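Local coordinates for natterin-like protein (Lethenteron camtschaticum, PDB 6IUL) that probably kills target cells by forming pores in their membranes, joining a jacalin-like lectin module to an aerolysin-type pore-forming module, at residues V3-L8 / N22-A27; F69-F74 / I206-S211; P164-E169 / P219-V224. All blocks are in the same frame, centred on the assembly; numbering follows the deposited sequence.

Contact 1 of 3, residues V3-L8 / N22-A27; sequences VYPTTL and NGQENA
Thr6 and Gln24 meet at the edge of the jacalin-like lectin module, where the N-terminal chain enters strand 6-12 and passes the turn that follows strand 17-22. Their side chains approach from opposite directions, and the methyl of Thr6 does the touching: CG2 lies 3.8 Å from Gln24 OE1 and 4.1 Å from Gln24 CD. Pro5 adds a looser approach beside it, its CG 4.5 Å from Gln24 NE2, so that the nitrogen of the Gln24 amide is the atom nearest the proline and the oxygen the one nearest the threonine methyl. Gln24 reaches Thr6 because CG stands anti to the backbone N (chi1 -167°) and the chain runs on extended to the amide. Its base is fixed by Asn22. Asn22 OD1 accepts a hydrogen bond from the backbone N of Gln24 at 2.7 Å, an Asx turn in which the donor stands above the carbonyl plane, 50° out of it. The other end of the same amide reaches forward, Asn22 ND2 giving a hydrogen bond to Gln24 OE1 at 3.2 Å. One asparagine thus holds both the backbone and the amide oxygen of Gln24. Nearby, Leu291 of strand 290-313 touches both Pro5 and Gln24, while Leu125 of strand 124-131 packs on Thr6, so the contact lies where strands of the lectin and pore-forming parts come together. Across the two segments the chemistry is that of van der Waals contact: the polarity of Gln24 OE1 is answered by Asn22 within its own turn, and the N-terminal segment supplies carbon against an amide already oriented.

Contact 2 of 3, residues F69-F74 / I206-S211; sequences FESGEF and IESTFS
A small, water-mediated contact joins the lectin module to the pore-forming module, between the turn linking strands 65-68 and 75-82 and the short helix 206-209. Direct touching is slight: Ser71 CB rests 4.1 Å from Ser208 OG, and Gly72 CA comes to 3.7 Å from Ser208 O. The polar link is one water, which accepts from Gly72 N at 2.8 Å and is hydrogen-bonded to Ser208 OG at 3.0 Å and Thr209 OG1 at 2.7 Å. Three bonds therefore fix it between a turn amide and two adjacent hydroxyls of the helix. With its OG between the backbone N and the carbonyl carbon (chi1 54°), Ser208 reaches both the water and Lys205 O, the carbonyl of the residue just before the helix, to which Thr209 OG1 bonds as well. On the opposing side the turn is firmly shaped. Glu73 N bonds to Glu70 O, and Glu73 OE1 takes Glu70 N at 2.9 Å, nearly straight at the hydrogen (171°); Glu70 also forms a salt bridge with Arg98, and Glu73 with Arg100. Lys193 of the second subunit also reaches the helix end, bonding to Phe210 O. The turn itself is a type II beta turn from Glu70 to Glu73, with Gly72 at its third position, where the positive phi (82°) is characteristic of glycine.

Contact 3 of 3, residues P164-E169 / P219-V224; sequences PNVQME and PEVMEV
From CB, the side chain of Val221 divides into two methyls, each of which meets a different residue of the facing segment 164-169. CG2 goes to Pro164, lying 3.8 Å from its CB and 4.1 Å from its CG, so that this methyl meets the ring at its CB-CG edge. CG1 goes instead to Val166, whose CG2 it approaches to 4.0 Å; Val166 holds its own CG1 anti to the backbone N (chi1 -178°), which leaves CG2, beside that N, as the methyl presented to Val221. The split follows from the first torsion: CG1 of Val221 stands anti to the backbone N (chi1 157°), which leaves CG2 beside that N, and the two branches spread over alternate residues of the opposite chain. Strand 212-223, which carries Val221, pairs antiparallel with strand 228-238 and parallel with strand 135-155, whereas strand 166-178 pairs with strand 260-285; the two segments share no backbone hydrogen bonds and face each other through side chains within the elongated, strand-rich part of the protein, as in the aerolysin family. The backbones stay well apart, with Pro164 CA 7.0 Å from Val221 CA at their closest. Phe228 packs on both valines, and Ala271 of strand 260-285 and Thr303 of strand 290-313 also touch Val221.

Contacts 1 and 2 are close neighbours, their centres 16 Å apart, and they touch directly: Ala27 O of contact 1 packs on Ile206 CG2 at 4.0 Å and on Phe210 CE2 at 4.2 Å, both of contact 2. Together they lie where the lectin module meets the pore-forming module. Contact 3 sits far along the elongated part, its centre 43 Å from that of contact 1, on the opposite side of the chain's centre, and 36 Å from that of contact 2. Helix 206-209 leads into strand 212-223, joining the second segments of contacts 2 and 3, but 164-169 falls between 69-74 and 206-211; nearest atoms of these contacts remain about 17 Å apart.

Contact 1 of 3, residues V3-L8 / N22-A27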
ATOM      1  N   VAL A   3      17.830 -17.472 -27.863  1.00 62.60           N
ATOM      2  CA  VAL A   3      16.755 -16.484 -27.692  1.00 52.30           C
ATOM      3  C   VAL A   3      17.286 -15.128 -27.256  1.00 46.15           C
ATOM      4  O   VAL A   3      18.356 -15.034 -26.663  1.00 39.54           O
ATOM      5  CB  VAL A   3      15.640 -16.944 -26.705  1.00 52.38           C
ATOM      6  CG1 VAL A   3      14.885 -18.139 -27.249  1.00 57.51           C
ATOM      7  CG2 VAL A   3      16.212 -17.258 -25.331  1.00 56.45           C
ATOM      8  N   TYR A   4      16.487 -14.088 -27.520  1.00 39.48           N
ATOM      9  CA  TYR A   4      16.873 -12.708 -27.262  1.00 40.29           C
ATOM     10  C   TYR A   4      15.806 -11.963 -26.442  1.00 33.93           C
ATOM     11  O   TYR A   4      14.611 -12.282 -26.506  1.00 32.84           O
ATOM     12  CB  TYR A   4      17.116 -11.983 -28.601  1.00 45.09           C
ATOM     13  CG  TYR A   4      18.141 -12.665 -29.482  1.00 51.61           C
ATOM     14  CD1 TYR A   4      19.500 -12.406 -29.328  1.00 58.81           C
ATOM     15  CD2 TYR A   4      17.752 -13.612 -30.441  1.00 60.34           C
ATOM     16  CE1 TYR A   4      20.446 -13.044 -30.123  1.00 61.72           C
ATOM     17  CE2 TYR A   4      18.691 -14.243 -31.252  1.00 62.07           C
ATOM     18  CZ  TYR A   4      20.032 -13.951 -31.084  1.00 64.09           C
ATOM     19  OH  TYR A   4      20.956 -14.583 -31.877  1.00 75.82           O
ATOM     20  N   PRO A   5      16.237 -10.976 -25.658  1.00 29.38           N
ATOM     21  CA  PRO A   5      15.326 -10.184 -24.852  1.00 28.20           C
ATOM     22  C   PRO A   5      14.532  -9.135 -25.625  1.00 31.72           C
ATOM     23  O   PRO A   5      13.548  -8.616 -25.080  1.00 27.47           O
ATOM     24  CB  PRO A   5      16.263  -9.494 -23.849  1.00 27.02           C
ATOM     25  CG  PRO A   5      17.570  -9.389 -24.559  1.00 26.46           C
ATOM     26  CD  PRO A   5      17.659 -10.593 -25.451  1.00 27.17           C
ATOM     27  N   THR A   6      14.958  -8.826 -26.865  1.00 29.55           N
ATOM     28  CA  THR A   6      14.296  -7.842 -27.699  1.00 28.46           C
ATOM     29  C   THR A   6      13.973  -8.383 -29.085  1.00 29.55           C
ATOM     30  O   THR A   6      14.538  -9.344 -29.531  1.00 33.66           O
ATOM     31  CB  THR A   6      15.100  -6.549 -27.879  1.00 29.27           C
ATOM     32  OG1 THR A   6      16.274  -6.811 -28.644  1.00 33.28           O
ATOM     33  CG2 THR A   6      15.527  -5.973 -26.581  1.00 28.60           C
ATOM     34  N   THR A   7      12.985  -7.783 -29.737  1.00 27.34           N
ATOM     35  CA  THR A   7      12.555  -8.175 -31.060  1.00 26.75           C
ATOM     36  C   THR A   7      12.422  -6.908 -31.902  1.00 31.33           C
ATOM     37  O   THR A   7      11.940  -5.855 -31.411  1.00 27.45           O
ATOM     38  CB  THR A   7      11.220  -8.966 -31.056  1.00 27.97           C
ATOM     39  OG1 THR A   7      10.809  -9.210 -32.401  1.00 28.45           O
ATOM     40  CG2 THR A   7      10.075  -8.218 -30.382  1.00 27.52           C
ATOM     41  N   LEU A   8      12.837  -7.014 -33.166  1.00 31.53           N
ATOM     42  CA  LEU A   8      12.942  -5.880 -34.072  1.00 31.39           C
ATOM     43  C   LEU A   8      12.671  -6.338 -35.503  1.00 35.24           C
ATOM     44  O   LEU A   8      13.372  -7.259 -36.016  1.00 32.28           O
ATOM     45  CB  LEU A   8      14.353  -5.338 -34.002  1.00 32.32           C
ATOM     46  CG  LEU A   8      14.713  -4.269 -35.029  1.00 35.34           C
ATOM     47  CD1 LEU A   8      13.795  -3.031 -34.930  1.00 34.14           C
ATOM     48  CD2 LEU A   8      16.173  -3.894 -34.793  1.00 33.81           C
ATOM     49  N   ASN A  22      18.102   3.476 -28.904  1.00 30.72           N
ATOM     50  CA  ASN A  22      17.703   2.328 -28.075  1.00 31.10           C
ATOM     51  C   ASN A  22      17.915   2.625 -26.609  1.00 30.83           C
ATOM     52  O   ASN A  22      19.014   2.972 -26.228  1.00 34.44           O
ATOM     53  CB  ASN A  22      18.567   1.136 -28.495  1.00 31.76           C
ATOM     54  CG  ASN A  22      18.165  -0.159 -27.824  1.00 36.36           C
ATOM     55  OD1 ASN A  22      17.369  -0.159 -26.906  1.00 42.98           O
ATOM     56  ND2 ASN A  22      18.708  -1.285 -28.288  1.00 35.05           N
ATOM     57  N   GLY A  23      16.888   2.472 -25.783  1.00 28.96           N
ATOM     58  CA  GLY A  23      17.011   2.676 -24.324  1.00 29.53           C
ATOM     59  C   GLY A  23      17.397   1.434 -23.537  1.00 28.45           C
ATOM     60  O   GLY A  23      17.360   1.430 -22.298  1.00 29.40           O
ATOM     61  N   GLN A  24      17.770   0.377 -24.240  1.00 28.99           N
ATOM     62  CA  GLN A  24      18.115  -0.928 -23.628  1.00 36.54           C
ATOM     63  C   GLN A  24      18.995  -0.907 -22.386  1.00 39.93           C
ATOM     64  O   GLN A  24      18.690  -1.591 -21.419  1.00 38.39           O
ATOM     65  CB  GLN A  24      18.830  -1.830 -24.647  1.00 40.68           C
ATOM     66  CG  GLN A  24      18.935  -3.284 -24.214  1.00 41.67           C
ATOM     67  CD  GLN A  24      19.033  -4.245 -25.389  1.00 42.07           C
ATOM     68  OE1 GLN A  24      18.667  -3.910 -26.511  1.00 47.19           O
ATOM     69  NE2 GLN A  24      19.557  -5.419 -25.150  1.00 42.74           N
ATOM     70  N   GLU A  25      20.063  -0.127 -22.411  1.00 41.71           N
ATOM     71  CA  GLU A  25      21.077  -0.158 -21.333  1.00 46.64           C
ATOM     72  C   GLU A  25      20.556   0.288 -19.983  1.00 42.68           C
ATOM     73  O   GLU A  25      21.006  -0.242 -18.965  1.00 45.96           O
ATOM     74  CB  GLU A  25      22.281   0.690 -21.693  1.00 52.73           C
ATOM     75  CG  GLU A  25      22.964   0.161 -22.945  1.00 67.51           C
ATOM     76  CD  GLU A  25      24.242   0.919 -23.337  1.00 80.14           C
ATOM     77  OE1 GLU A  25      24.591   1.980 -22.723  1.00 83.81           O
ATOM     78  OE2 GLU A  25      24.904   0.427 -24.282  1.00 74.79           O
ATOM     79  N   ASN A  26      19.619   1.235 -19.960  1.00 37.74           N
ATOM     80  CA  ASN A  26      19.050   1.698 -18.694  1.00 33.83           C
ATOM     81  C   ASN A  26      17.549   1.491 -18.633  1.00 32.60           C
ATOM     82  O   ASN A  26      16.859   2.114 -17.830  1.00 34.96           O
ATOM     83  CB  ASN A  26      19.408   3.172 -18.444  1.00 36.34           C
ATOM     84  CG  ASN A  26      18.939   4.087 -19.560  1.00 39.04           C
ATOM     85  OD1 ASN A  26      18.527   3.617 -20.626  1.00 38.83           O
ATOM     86  ND2 ASN A  26      18.971   5.395 -19.316  1.00 32.10           N
ATOM     87  N   ALA A  27      17.042   0.620 -19.506  1.00 34.83           N
ATOM     88  CA  ALA A  27      15.601   0.306 -19.594  1.00 34.32           C
ATOM     89  C   ALA A  27      14.693   1.522 -19.766  1.00 35.01           C
ATOM     90  O   ALA A  27      13.556   1.557 -19.285  1.00 34.43           O
ATOM     91  CB  ALA A  27      15.171  -0.501 -18.372  1.00 42.22           C
TER

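Contact 2 of 3, residues F69-F74 / I206-S211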
ATOM      1  N   PHE A  69       2.691   8.826 -25.079  1.00 27.15           N
ATOM      2  CA  PHE A  69       2.156   7.756 -24.279  1.00 29.26           C
ATOM      3  C   PHE A  69       1.854   8.221 -22.865  1.00 32.14           C
ATOM      4  O   PHE A  69       2.649   8.955 -22.275  1.00 33.17           O
ATOM      5  CB  PHE A  69       3.152   6.575 -24.219  1.00 27.93           C
ATOM      6  CG  PHE A  69       3.173   5.772 -25.494  1.00 26.87           C
ATOM      7  CD1 PHE A  69       3.902   6.181 -26.567  1.00 28.51           C
ATOM      8  CD2 PHE A  69       2.433   4.629 -25.611  1.00 27.86           C
ATOM      9  CE1 PHE A  69       3.907   5.453 -27.767  1.00 29.88           C
ATOM     10  CE2 PHE A  69       2.440   3.902 -26.784  1.00 28.82           C
ATOM     11  CZ  PHE A  69       3.181   4.325 -27.873  1.00 27.95           C
ATOM     12  N   GLU A  70       0.725   7.765 -22.337  1.00 30.41           N
ATOM     13  CA  GLU A  70       0.395   7.945 -20.913  1.00 34.42           C
ATOM     14  C   GLU A  70       1.212   6.919 -20.100  1.00 35.19           C
ATOM     15  O   GLU A  70       1.620   5.852 -20.616  1.00 31.07           O
ATOM     16  CB  GLU A  70      -1.119   7.696 -20.688  1.00 35.95           C
ATOM     17  CG  GLU A  70      -2.057   8.624 -21.491  1.00 41.25           C
ATOM     18  CD  GLU A  70      -3.529   8.172 -21.525  1.00 47.14           C
ATOM     19  OE1 GLU A  70      -3.955   7.386 -20.657  1.00 48.05           O
ATOM     20  OE2 GLU A  70      -4.303   8.583 -22.425  1.00 55.36           O
ATOM     21  N   SER A  71       1.458   7.235 -18.839  1.00 32.53           N
ATOM     22  CA  SER A  71       2.000   6.285 -17.874  1.00 34.31           C
ATOM     23  C   SER A  71       1.214   4.962 -17.875  1.00 35.40           C
ATOM     24  O   SER A  71      -0.031   4.936 -17.768  1.00 28.74           O
ATOM     25  CB  SER A  71       1.980   6.889 -16.466  1.00 34.33           C
ATOM     26  OG  SER A  71       2.932   7.947 -16.424  1.00 41.33           O
ATOM     27  N   GLY A  72       1.936   3.859 -18.032  1.00 29.05           N
ATOM     28  CA  GLY A  72       1.284   2.560 -18.043  1.00 30.80           C
ATOM     29  C   GLY A  72       0.663   2.143 -19.369  1.00 28.16           C
ATOM     30  O   GLY A  72       0.160   1.037 -19.494  1.00 28.99           O
ATOM     31  N   GLU A  73       0.715   3.016 -20.361  1.00 28.49           N
ATOM     32  CA  GLU A  73       0.141   2.712 -21.694  1.00 29.75           C
ATOM     33  C   GLU A  73       1.174   2.041 -22.570  1.00 30.57           C
ATOM     34  O   GLU A  73       2.269   2.565 -22.733  1.00 34.77           O
ATOM     35  CB  GLU A  73      -0.334   3.992 -22.369  1.00 30.65           C
ATOM     36  CG  GLU A  73      -1.122   3.757 -23.640  1.00 32.39           C
ATOM     37  CD  GLU A  73      -1.635   5.043 -24.275  1.00 32.79           C
ATOM     38  OE1 GLU A  73      -1.032   6.108 -24.005  1.00 30.90           O
ATOM     39  OE2 GLU A  73      -2.624   4.961 -25.065  1.00 34.78           O
ATOM     40  N   PHE A  74       0.832   0.882 -23.140  1.00 29.92           N
ATOM     41  CA  PHE A  74       1.748   0.204 -24.031  1.00 31.56           C
ATOM     42  C   PHE A  74       1.132  -0.046 -25.397  1.00 32.92           C
ATOM     43  O   PHE A  74       0.001   0.319 -25.630  1.00 31.10           O
ATOM     44  CB  PHE A  74       2.277  -1.099 -23.404  1.00 31.28           C
ATOM     45  CG  PHE A  74       1.229  -2.089 -23.051  1.00 30.36           C
ATOM     46  CD1 PHE A  74       0.583  -2.039 -21.811  1.00 30.28           C
ATOM     47  CD2 PHE A  74       0.900  -3.122 -23.936  1.00 32.36           C
ATOM     48  CE1 PHE A  74      -0.397  -2.978 -21.490  1.00 28.92           C
ATOM     49  CE2 PHE A  74      -0.062  -4.093 -23.613  1.00 34.11           C
ATOM     50  CZ  PHE A  74      -0.731  -4.013 -22.380  1.00 32.82           C
ATOM     51  N   ILE A 206       9.992   3.543 -14.868  1.00 26.10           N
ATOM     52  CA  ILE A 206      10.011   2.098 -14.718  1.00 27.27           C
ATOM     53  C   ILE A 206       8.952   1.533 -13.775  1.00 28.59           C
ATOM     54  O   ILE A 206       8.492   0.387 -13.991  1.00 27.40           O
ATOM     55  CB  ILE A 206      11.378   1.544 -14.340  1.00 28.16           C
ATOM     56  CG1 ILE A 206      11.853   2.073 -12.988  1.00 30.04           C
ATOM     57  CG2 ILE A 206      12.373   1.819 -15.455  1.00 28.21           C
ATOM     58  CD1 ILE A 206      12.981   1.226 -12.473  1.00 28.89           C
ATOM     59  N   GLU A 207       8.562   2.302 -12.758  1.00 27.47           N
ATOM     60  CA  GLU A 207       7.535   1.856 -11.803  1.00 31.77           C
ATOM     61  C   GLU A 207       6.146   1.753 -12.445  1.00 31.13           C
ATOM     62  O   GLU A 207       5.325   0.912 -12.078  1.00 29.69           O
ATOM     63  CB  GLU A 207       7.463   2.734 -10.531  1.00 36.68           C
ATOM     64  CG  GLU A 207       6.806   4.127 -10.726  1.00 47.53           C
ATOM     65  CD  GLU A 207       7.629   5.153 -11.594  1.00 53.02           C
ATOM     66  OE1 GLU A 207       8.879   4.980 -11.881  1.00 41.64           O
ATOM     67  OE2 GLU A 207       7.006   6.177 -11.984  1.00 58.82           O
ATOM     68  N   SER A 208       5.857   2.625 -13.398  1.00 32.10           N
ATOM     69  CA  SER A 208       4.568   2.563 -14.122  1.00 32.00           C
ATOM     70  C   SER A 208       4.613   1.599 -15.339  1.00 30.90           C
ATOM     71  O   SER A 208       3.604   1.010 -15.687  1.00 32.40           O
ATOM     72  CB  SER A 208       4.130   3.964 -14.537  1.00 30.52           C
ATOM     73  OG  SER A 208       5.146   4.608 -15.256  1.00 37.35           O
ATOM     74  N   THR A 209       5.785   1.421 -15.948  1.00 30.53           N
ATOM     75  CA  THR A 209       5.894   0.625 -17.201  1.00 29.44           C
ATOM     76  C   THR A 209       5.963  -0.859 -16.869  1.00 32.16           C
ATOM     77  O   THR A 209       5.341  -1.686 -17.546  1.00 29.72           O
ATOM     78  CB  THR A 209       7.145   1.039 -17.994  1.00 28.99           C
ATOM     79  OG1 THR A 209       6.995   2.397 -18.381  1.00 28.27           O
ATOM     80  CG2 THR A 209       7.387   0.188 -19.216  1.00 28.94           C
ATOM     81  N   PHE A 210       6.730  -1.198 -15.826  1.00 31.84           N
ATOM     82  CA  PHE A 210       6.880  -2.568 -15.395  1.00 29.13           C
ATOM     83  C   PHE A 210       6.162  -2.835 -14.086  1.00 30.76           C
ATOM     84  O   PHE A 210       5.821  -1.894 -13.380  1.00 30.96           O
ATOM     85  CB  PHE A 210       8.381  -2.876 -15.252  1.00 29.17           C
ATOM     86  CG  PHE A 210       9.173  -2.581 -16.494  1.00 27.09           C
ATOM     87  CD1 PHE A 210       9.132  -3.437 -17.597  1.00 27.20           C
ATOM     88  CD2 PHE A 210       9.955  -1.447 -16.573  1.00 28.60           C
ATOM     89  CE1 PHE A 210       9.822  -3.129 -18.748  1.00 26.79           C
ATOM     90  CE2 PHE A 210      10.672  -1.143 -17.720  1.00 28.47           C
ATOM     91  CZ  PHE A 210      10.621  -2.000 -18.805  1.00 28.72           C
ATOM     92  N   SER A 211       5.932  -4.107 -13.738  1.00 31.04           N
ATOM     93  CA  SER A 211       5.496  -4.411 -12.379  1.00 31.30           C
ATOM     94  C   SER A 211       6.728  -4.804 -11.559  1.00 30.41           C
ATOM     95  O   SER A 211       7.250  -5.914 -11.640  1.00 27.68           O
ATOM     96  CB  SER A 211       4.385  -5.469 -12.319  1.00 32.17           C
ATOM     97  OG  SER A 211       4.893  -6.727 -12.514  1.00 44.28           O
TER
HETATM   98  O   HOH W   1       4.783   3.891 -18.148  1.00 36.44           O

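Contact 3 of 3, residues P164-E169 / P219-V224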
ATOM      1  N   PRO A 164      22.570   6.311  12.823  1.00 41.97           N
ATOM      2  CA  PRO A 164      21.131   6.484  12.902  1.00 46.21           C
ATOM      3  C   PRO A 164      20.774   7.603  13.870  1.00 46.16           C
ATOM      4  O   PRO A 164      21.469   7.812  14.866  1.00 53.17           O
ATOM      5  CB  PRO A 164      20.628   5.143  13.427  1.00 42.17           C
ATOM      6  CG  PRO A 164      21.710   4.181  13.176  1.00 42.95           C
ATOM      7  CD  PRO A 164      22.983   4.962  13.237  1.00 42.60           C
ATOM      8  N   ASN A 165      19.725   8.346  13.568  1.00 42.81           N
ATOM      9  CA  ASN A 165      19.231   9.328  14.516  1.00 45.87           C
ATOM     10  C   ASN A 165      17.963   8.756  15.196  1.00 49.48           C
ATOM     11  O   ASN A 165      16.828   8.965  14.717  1.00 48.41           O
ATOM     12  CB  ASN A 165      18.914  10.644  13.817  1.00 47.08           C
ATOM     13  CG  ASN A 165      18.369  11.673  14.773  1.00 54.35           C
ATOM     14  OD1 ASN A 165      18.591  11.576  15.982  1.00 70.10           O
ATOM     15  ND2 ASN A 165      17.641  12.645  14.258  1.00 53.38           N
ATOM     16  N   VAL A 166      18.152   8.043  16.299  1.00 47.95           N
ATOM     17  CA  VAL A 166      17.027   7.404  17.000  1.00 45.59           C
ATOM     18  C   VAL A 166      16.371   8.321  18.019  1.00 41.58           C
ATOM     19  O   VAL A 166      16.982   8.667  18.987  1.00 50.60           O
ATOM     20  CB  VAL A 166      17.505   6.133  17.697  1.00 44.95           C
ATOM     21  CG1 VAL A 166      16.349   5.451  18.385  1.00 48.67           C
ATOM     22  CG2 VAL A 166      18.137   5.185  16.689  1.00 45.95           C
ATOM     23  N   GLN A 167      15.138   8.737  17.769  1.00 45.71           N
ATOM     24  CA  GLN A 167      14.380   9.615  18.657  1.00 48.07           C
ATOM     25  C   GLN A 167      13.450   8.761  19.548  1.00 49.00           C
ATOM     26  O   GLN A 167      12.658   7.939  19.041  1.00 39.91           O
ATOM     27  CB  GLN A 167      13.502  10.640  17.894  1.00 52.25           C
ATOM     28  CG  GLN A 167      14.192  11.740  17.046  1.00 60.27           C
ATOM     29  CD  GLN A 167      15.244  12.620  17.772  1.00 69.12           C
ATOM     30  OE1 GLN A 167      15.718  13.592  17.202  1.00 80.51           O
ATOM     31  NE2 GLN A 167      15.648  12.249  18.983  1.00 67.91           N
ATOM     32  N   MET A 168      13.542   9.003  20.859  1.00 39.69           N
ATOM     33  CA  MET A 168      12.769   8.297  21.869  1.00 38.16           C
ATOM     34  C   MET A 168      11.457   9.012  22.124  1.00 37.24           C
ATOM     35  O   MET A 168      11.403  10.244  22.170  1.00 33.61           O
ATOM     36  CB  MET A 168      13.582   8.193  23.171  1.00 38.43           C
ATOM     37  CG  MET A 168      14.891   7.424  23.032  1.00 38.78           C
ATOM     38  SD  MET A 168      14.728   5.738  22.357  1.00 44.08           S
ATOM     39  CE  MET A 168      16.366   5.094  22.781  1.00 55.40           C
ATOM     40  N   GLU A 169      10.390   8.228  22.242  1.00 36.55           N
ATOM     41  CA  GLU A 169       9.077   8.723  22.536  1.00 38.23           C
ATOM     42  C   GLU A 169       8.575   7.910  23.740  1.00 34.78           C
ATOM     43  O   GLU A 169       8.736   6.681  23.781  1.00 34.17           O
ATOM     44  CB  GLU A 169       8.064   8.445  21.407  1.00 42.59           C
ATOM     45  CG  GLU A 169       8.546   8.431  19.990  1.00 56.16           C
ATOM     46  CD  GLU A 169       7.437   8.023  19.017  1.00 54.56           C
ATOM     47  OE1 GLU A 169       6.337   7.644  19.453  1.00 48.51           O
ATOM     48  OE2 GLU A 169       7.677   8.126  17.805  1.00 65.43           O
ATOM     49  N   PRO A 219      16.548  -1.938   5.557  1.00 48.62           N
ATOM     50  CA  PRO A 219      17.435  -1.266   6.505  1.00 45.70           C
ATOM     51  C   PRO A 219      16.762  -1.089   7.871  1.00 49.11           C
ATOM     52  O   PRO A 219      15.609  -0.635   7.969  1.00 46.44           O
ATOM     53  CB  PRO A 219      17.705   0.092   5.851  1.00 44.24           C
ATOM     54  CG  PRO A 219      17.511  -0.175   4.400  1.00 44.55           C
ATOM     55  CD  PRO A 219      16.398  -1.171   4.316  1.00 46.64           C
ATOM     56  N   GLU A 220      17.495  -1.472   8.908  1.00 51.72           N
ATOM     57  CA  GLU A 220      16.982  -1.455  10.272  1.00 57.52           C
ATOM     58  C   GLU A 220      18.058  -0.846  11.154  1.00 56.77           C
ATOM     59  O   GLU A 220      19.235  -0.743  10.784  1.00 47.68           O
ATOM     60  CB  GLU A 220      16.650  -2.891  10.751  1.00 54.84           C
ATOM     61  CG  GLU A 220      15.463  -3.545  10.060  1.00 61.63           C
ATOM     62  CD  GLU A 220      15.276  -5.014  10.419  1.00 67.92           C
ATOM     63  OE1 GLU A 220      16.113  -5.579  11.178  1.00 70.19           O
ATOM     64  OE2 GLU A 220      14.286  -5.602   9.923  1.00 73.59           O
ATOM     65  N   VAL A 221      17.655  -0.523  12.370  1.00 51.46           N
ATOM     66  CA  VAL A 221      18.558  -0.030  13.375  1.00 53.61           C
ATOM     67  C   VAL A 221      18.919  -1.163  14.334  1.00 55.85           C
ATOM     68  O   VAL A 221      18.114  -2.024  14.610  1.00 50.93           O
ATOM     69  CB  VAL A 221      17.908   1.151  14.088  1.00 54.98           C
ATOM     70  CG1 VAL A 221      18.501   1.371  15.465  1.00 65.39           C
ATOM     71  CG2 VAL A 221      18.039   2.404  13.236  1.00 52.98           C
ATOM     72  N   MET A 222      20.153  -1.154  14.820  1.00 59.22           N
ATOM     73  CA  MET A 222      20.691  -2.224  15.650  1.00 62.96           C
ATOM     74  C   MET A 222      21.423  -1.632  16.860  1.00 65.44           C
ATOM     75  O   MET A 222      22.210  -0.682  16.735  1.00 57.98           O
ATOM     76  CB  MET A 222      21.663  -3.048  14.797  1.00 71.83           C
ATOM     77  CG  MET A 222      22.505  -4.075  15.529  1.00 75.11           C
ATOM     78  SD  MET A 222      23.712  -4.796  14.391  1.00 82.29           S
ATOM     79  CE  MET A 222      22.813  -6.274  13.902  1.00 87.79           C
ATOM     80  N   GLU A 223      21.206  -2.254  18.013  1.00 76.71           N
ATOM     81  CA  GLU A 223      21.807  -1.833  19.294  1.00 79.66           C
ATOM     82  C   GLU A 223      23.268  -2.281  19.347  1.00 72.10           C
ATOM     83  O   GLU A 223      23.568  -3.465  19.322  1.00 68.24           O
ATOM     84  CB  GLU A 223      21.041  -2.386  20.517  1.00 85.68           C
ATOM     85  CG  GLU A 223      19.575  -2.779  20.264  1.00 94.03           C
ATOM     86  CD  GLU A 223      19.428  -4.178  19.651  1.00 95.75           C
ATOM     87  OE1 GLU A 223      19.992  -5.109  20.253  1.00103.69           O
ATOM     88  OE2 GLU A 223      18.805  -4.343  18.563  1.00 77.93           O
ATOM     89  N   VAL A 224      24.157  -1.303  19.343  1.00 74.53           N
ATOM     90  CA  VAL A 224      25.540  -1.498  19.736  1.00 89.68           C
ATOM     91  C   VAL A 224      25.636  -0.754  21.067  1.00 95.32           C
ATOM     92  O   VAL A 224      24.663  -0.145  21.485  1.00106.41           O
ATOM     93  CB  VAL A 224      26.529  -0.966  18.664  1.00 84.54           C
ATOM     94  CG1 VAL A 224      26.402  -1.796  17.396  1.00 79.64           C
ATOM     95  CG2 VAL A 224      26.331   0.526  18.380  1.00 78.87           C
TER